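Local coordinates for cytolethal distending toxin protein B (Haemophilus ducreyi, PDB 1SR4) that probably acts as the DNase I-like nuclease subunit of a three-chain bacterial genotoxin that damages host DNA, at residues I214-A218 with H252-F257. Numbering follows the deposited sequence.
Sequences ILDYA and HFPVSF
A buried carboxylate and imidazole meet where strand 216-221 begins, just ahead of strand 255-259: His252 ND1 donates to Asp216 OD2 over 2.8 Å, nearly straight at 165°. The acceptor lies in the ring plane of His252 and offers its syn lone pair, while the carboxylate is turned steeply, its plane 77° from that of the ring. With chi1 at -54°, CG of Asp216 stands anti to its own carbonyl carbon, and the acid projects across the gap to the imidazole edge. The same OD2 also takes a hydrogen bond from the Thr208 hydroxyl, so two partners grip one oxygen and should limit rotation of the carboxylate. With His252 closing a Ser-Asp-His sequence, the arrangement is consistent with the His-acid pair of DNase I-like active sites. Leu215 crosses His252 at about a right angle, bringing CD1 to 4.1 Å from CE1. Further along the two strands, apolar side chains take over. Val255 CG2 lies 3.7 Å from Asp216 O, a buried carbonyl oxygen with no polar partner in the model, and also packs on Asp216 CB. Ala218 CB sits over one face of the Phe257 ring, offset toward the rim, in a CH-pi contact 3.9 Å from the centroid. The far end of that ring reaches the backbone, with Phe257 CZ 3.6 Å from Tyr217 C. Tyr217 itself points away, stacks on Phe178, and its OH hydrogen-bonds to Arg180 O. Segments 216-218 and 255-257 run nearly parallel, their axes 7.6 Å apart at closest approach, but belong to different sheets: this is face-to-face packing inside the DNase I-like beta sandwich. Met173 and Val175 of strand 171-175 flank the contact in one sheet, Thr9 of strand 7-11 and Leu239 of strand 235-239 in the other.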
ATOM      1  N   ILE B 214      12.884  -3.539 -11.596  1.00 11.90           N
ATOM      2  CA  ILE B 214      13.160  -3.258 -10.190  1.00 11.57           C
ATOM      3  C   ILE B 214      13.716  -1.821 -10.216  1.00 12.42           C
ATOM      4  O   ILE B 214      14.878  -1.595 -10.577  1.00 11.76           O
ATOM      5  CB  ILE B 214      14.208  -4.247  -9.603  1.00 11.73           C
ATOM      6  CG1 ILE B 214      13.676  -5.687  -9.693  1.00 12.76           C
ATOM      7  CG2 ILE B 214      14.472  -3.911  -8.132  1.00 12.41           C
ATOM      8  CD1 ILE B 214      14.732  -6.762  -9.487  1.00 13.86           C
ATOM      9  N   LEU B 215      12.875  -0.857  -9.835  1.00 12.03           N
ATOM     10  CA  LEU B 215      13.240   0.562  -9.878  1.00 10.55           C
ATOM     11  C   LEU B 215      13.267   1.272  -8.521  1.00 10.50           C
ATOM     12  O   LEU B 215      13.856   2.347  -8.393  1.00 11.20           O
ATOM     13  CB  LEU B 215      12.244   1.300 -10.776  1.00 11.13           C
ATOM     14  CG  LEU B 215      11.972   0.729 -12.179  1.00 12.94           C
ATOM     15  CD1 LEU B 215      10.770   1.449 -12.800  1.00 10.22           C
ATOM     16  CD2 LEU B 215      13.232   0.873 -13.068  1.00 12.45           C
ATOM     17  N   ASP B 216      12.637   0.665  -7.521  1.00  9.12           N
ATOM     18  CA  ASP B 216      12.512   1.258  -6.196  1.00  9.21           C
ATOM     19  C   ASP B 216      13.274   0.480  -5.143  1.00 10.48           C
ATOM     20  O   ASP B 216      12.978  -0.686  -4.876  1.00  8.25           O
ATOM     21  CB  ASP B 216      11.033   1.311  -5.833  1.00 10.22           C
ATOM     22  CG  ASP B 216      10.208   2.022  -6.894  1.00 12.27           C
ATOM     23  OD1 ASP B 216      10.239   3.278  -6.922  1.00 11.26           O
ATOM     24  OD2 ASP B 216       9.547   1.325  -7.709  1.00 10.98           O
ATOM     25  N   TYR B 217      14.261   1.134  -4.541  1.00 10.46           N
ATOM     26  CA  TYR B 217      15.056   0.475  -3.527  1.00 10.56           C
ATOM     27  C   TYR B 217      15.832   1.506  -2.726  1.00 10.50           C
ATOM     28  O   TYR B 217      15.470   2.684  -2.696  1.00 10.46           O
ATOM     29  CB  TYR B 217      15.993  -0.569  -4.168  1.00  7.33           C
ATOM     30  CG  TYR B 217      16.755  -0.084  -5.389  1.00  7.99           C
ATOM     31  CD1 TYR B 217      18.037   0.456  -5.273  1.00  8.29           C
ATOM     32  CD2 TYR B 217      16.198  -0.184  -6.669  1.00  9.01           C
ATOM     33  CE1 TYR B 217      18.753   0.888  -6.409  1.00  9.43           C
ATOM     34  CE2 TYR B 217      16.896   0.244  -7.807  1.00  7.00           C
ATOM     35  CZ  TYR B 217      18.169   0.781  -7.669  1.00  9.56           C
ATOM     36  OH  TYR B 217      18.843   1.237  -8.781  1.00 10.17           O
ATOM     37  N   ALA B 218      16.883   1.064  -2.058  1.00 10.00           N
ATOM     38  CA  ALA B 218      17.661   1.983  -1.246  1.00 11.32           C
ATOM     39  C   ALA B 218      19.166   1.780  -1.349  1.00 11.47           C
ATOM     40  O   ALA B 218      19.647   0.744  -1.817  1.00 12.84           O
ATOM     41  CB  ALA B 218      17.227   1.848   0.222  1.00 10.58           C
ATOM     42  N   HIS B 252       3.615   1.311  -9.248  1.00 11.15           N
ATOM     43  CA  HIS B 252       4.761   0.940  -8.424  1.00  9.22           C
ATOM     44  C   HIS B 252       4.271   0.225  -7.172  1.00 11.89           C
ATOM     45  O   HIS B 252       3.206   0.542  -6.625  1.00 11.81           O
ATOM     46  CB  HIS B 252       5.552   2.176  -7.987  1.00 10.57           C
ATOM     47  CG  HIS B 252       6.309   2.845  -9.094  1.00 10.23           C
ATOM     48  ND1 HIS B 252       7.652   2.631  -9.312  1.00 11.51           N
ATOM     49  CD2 HIS B 252       5.905   3.718 -10.048  1.00  9.89           C
ATOM     50  CE1 HIS B 252       8.046   3.345 -10.354  1.00 13.20           C
ATOM     51  NE2 HIS B 252       7.004   4.014 -10.819  1.00 13.05           N
ATOM     52  N   PHE B 253       5.061  -0.735  -6.713  1.00 10.44           N
ATOM     53  CA  PHE B 253       4.725  -1.483  -5.508  1.00 10.22           C
ATOM     54  C   PHE B 253       5.548  -0.883  -4.365  1.00  9.07           C
ATOM     55  O   PHE B 253       6.721  -0.554  -4.543  1.00 11.36           O
ATOM     56  CB  PHE B 253       5.076  -2.960  -5.714  1.00  9.83           C
ATOM     57  CG  PHE B 253       4.194  -3.647  -6.728  1.00 11.50           C
ATOM     58  CD1 PHE B 253       3.017  -4.271  -6.329  1.00 11.78           C
ATOM     59  CD2 PHE B 253       4.508  -3.611  -8.075  1.00 12.01           C
ATOM     60  CE1 PHE B 253       2.161  -4.844  -7.260  1.00 13.76           C
ATOM     61  CE2 PHE B 253       3.663  -4.178  -9.018  1.00 14.28           C
ATOM     62  CZ  PHE B 253       2.480  -4.800  -8.603  1.00 13.11           C
ATOM     63  N   PRO B 254       4.941  -0.713  -3.183  1.00  7.99           N
ATOM     64  CA  PRO B 254       5.708  -0.145  -2.074  1.00  9.59           C
ATOM     65  C   PRO B 254       6.799  -1.140  -1.677  1.00  9.03           C
ATOM     66  O   PRO B 254       6.628  -2.351  -1.813  1.00  9.26           O
ATOM     67  CB  PRO B 254       4.646   0.065  -0.987  1.00 10.27           C
ATOM     68  CG  PRO B 254       3.657  -1.013  -1.263  1.00  9.93           C
ATOM     69  CD  PRO B 254       3.563  -1.035  -2.780  1.00  7.29           C
ATOM     70  N   VAL B 255       7.922  -0.619  -1.205  1.00  8.40           N
ATOM     71  CA  VAL B 255       9.055  -1.450  -0.808  1.00  7.90           C
ATOM     72  C   VAL B 255       9.459  -1.078   0.617  1.00  8.36           C
ATOM     73  O   VAL B 255       9.526   0.104   0.939  1.00  7.02           O
ATOM     74  CB  VAL B 255      10.247  -1.192  -1.744  1.00  8.53           C
ATOM     75  CG1 VAL B 255      11.462  -2.036  -1.304  1.00  8.28           C
ATOM     76  CG2 VAL B 255       9.841  -1.528  -3.187  1.00  6.03           C
ATOM     77  N   SER B 256       9.713  -2.071   1.467  1.00  7.79           N
ATOM     78  CA  SER B 256      10.102  -1.779   2.841  1.00  9.82           C
ATOM     79  C   SER B 256      11.530  -2.247   3.104  1.00  8.94           C
ATOM     80  O   SER B 256      12.059  -3.098   2.384  1.00  8.35           O
ATOM     81  CB  SER B 256       9.135  -2.462   3.813  1.00  9.10           C
ATOM     82  OG  SER B 256       9.198  -3.859   3.602  1.00 15.08           O
ATOM     83  N   PHE B 257      12.151  -1.671   4.130  1.00  9.64           N
ATOM     84  CA  PHE B 257      13.524  -1.986   4.505  1.00  9.65           C
ATOM     85  C   PHE B 257      13.434  -2.177   6.016  1.00 10.43           C
ATOM     86  O   PHE B 257      13.213  -1.225   6.754  1.00 11.28           O
ATOM     87  CB  PHE B 257      14.435  -0.807   4.122  1.00 10.14           C
ATOM     88  CG  PHE B 257      14.296  -0.400   2.675  1.00  9.52           C
ATOM     89  CD1 PHE B 257      15.029  -1.040   1.678  1.00  8.90           C
ATOM     90  CD2 PHE B 257      13.337   0.539   2.301  1.00  9.65           C
ATOM     91  CE1 PHE B 257      14.800  -0.756   0.326  1.00 11.04           C
ATOM     92  CE2 PHE B 257      13.100   0.832   0.949  1.00 10.51           C
ATOM     93  CZ  PHE B 257      13.822   0.190  -0.036  1.00 10.22           C
TER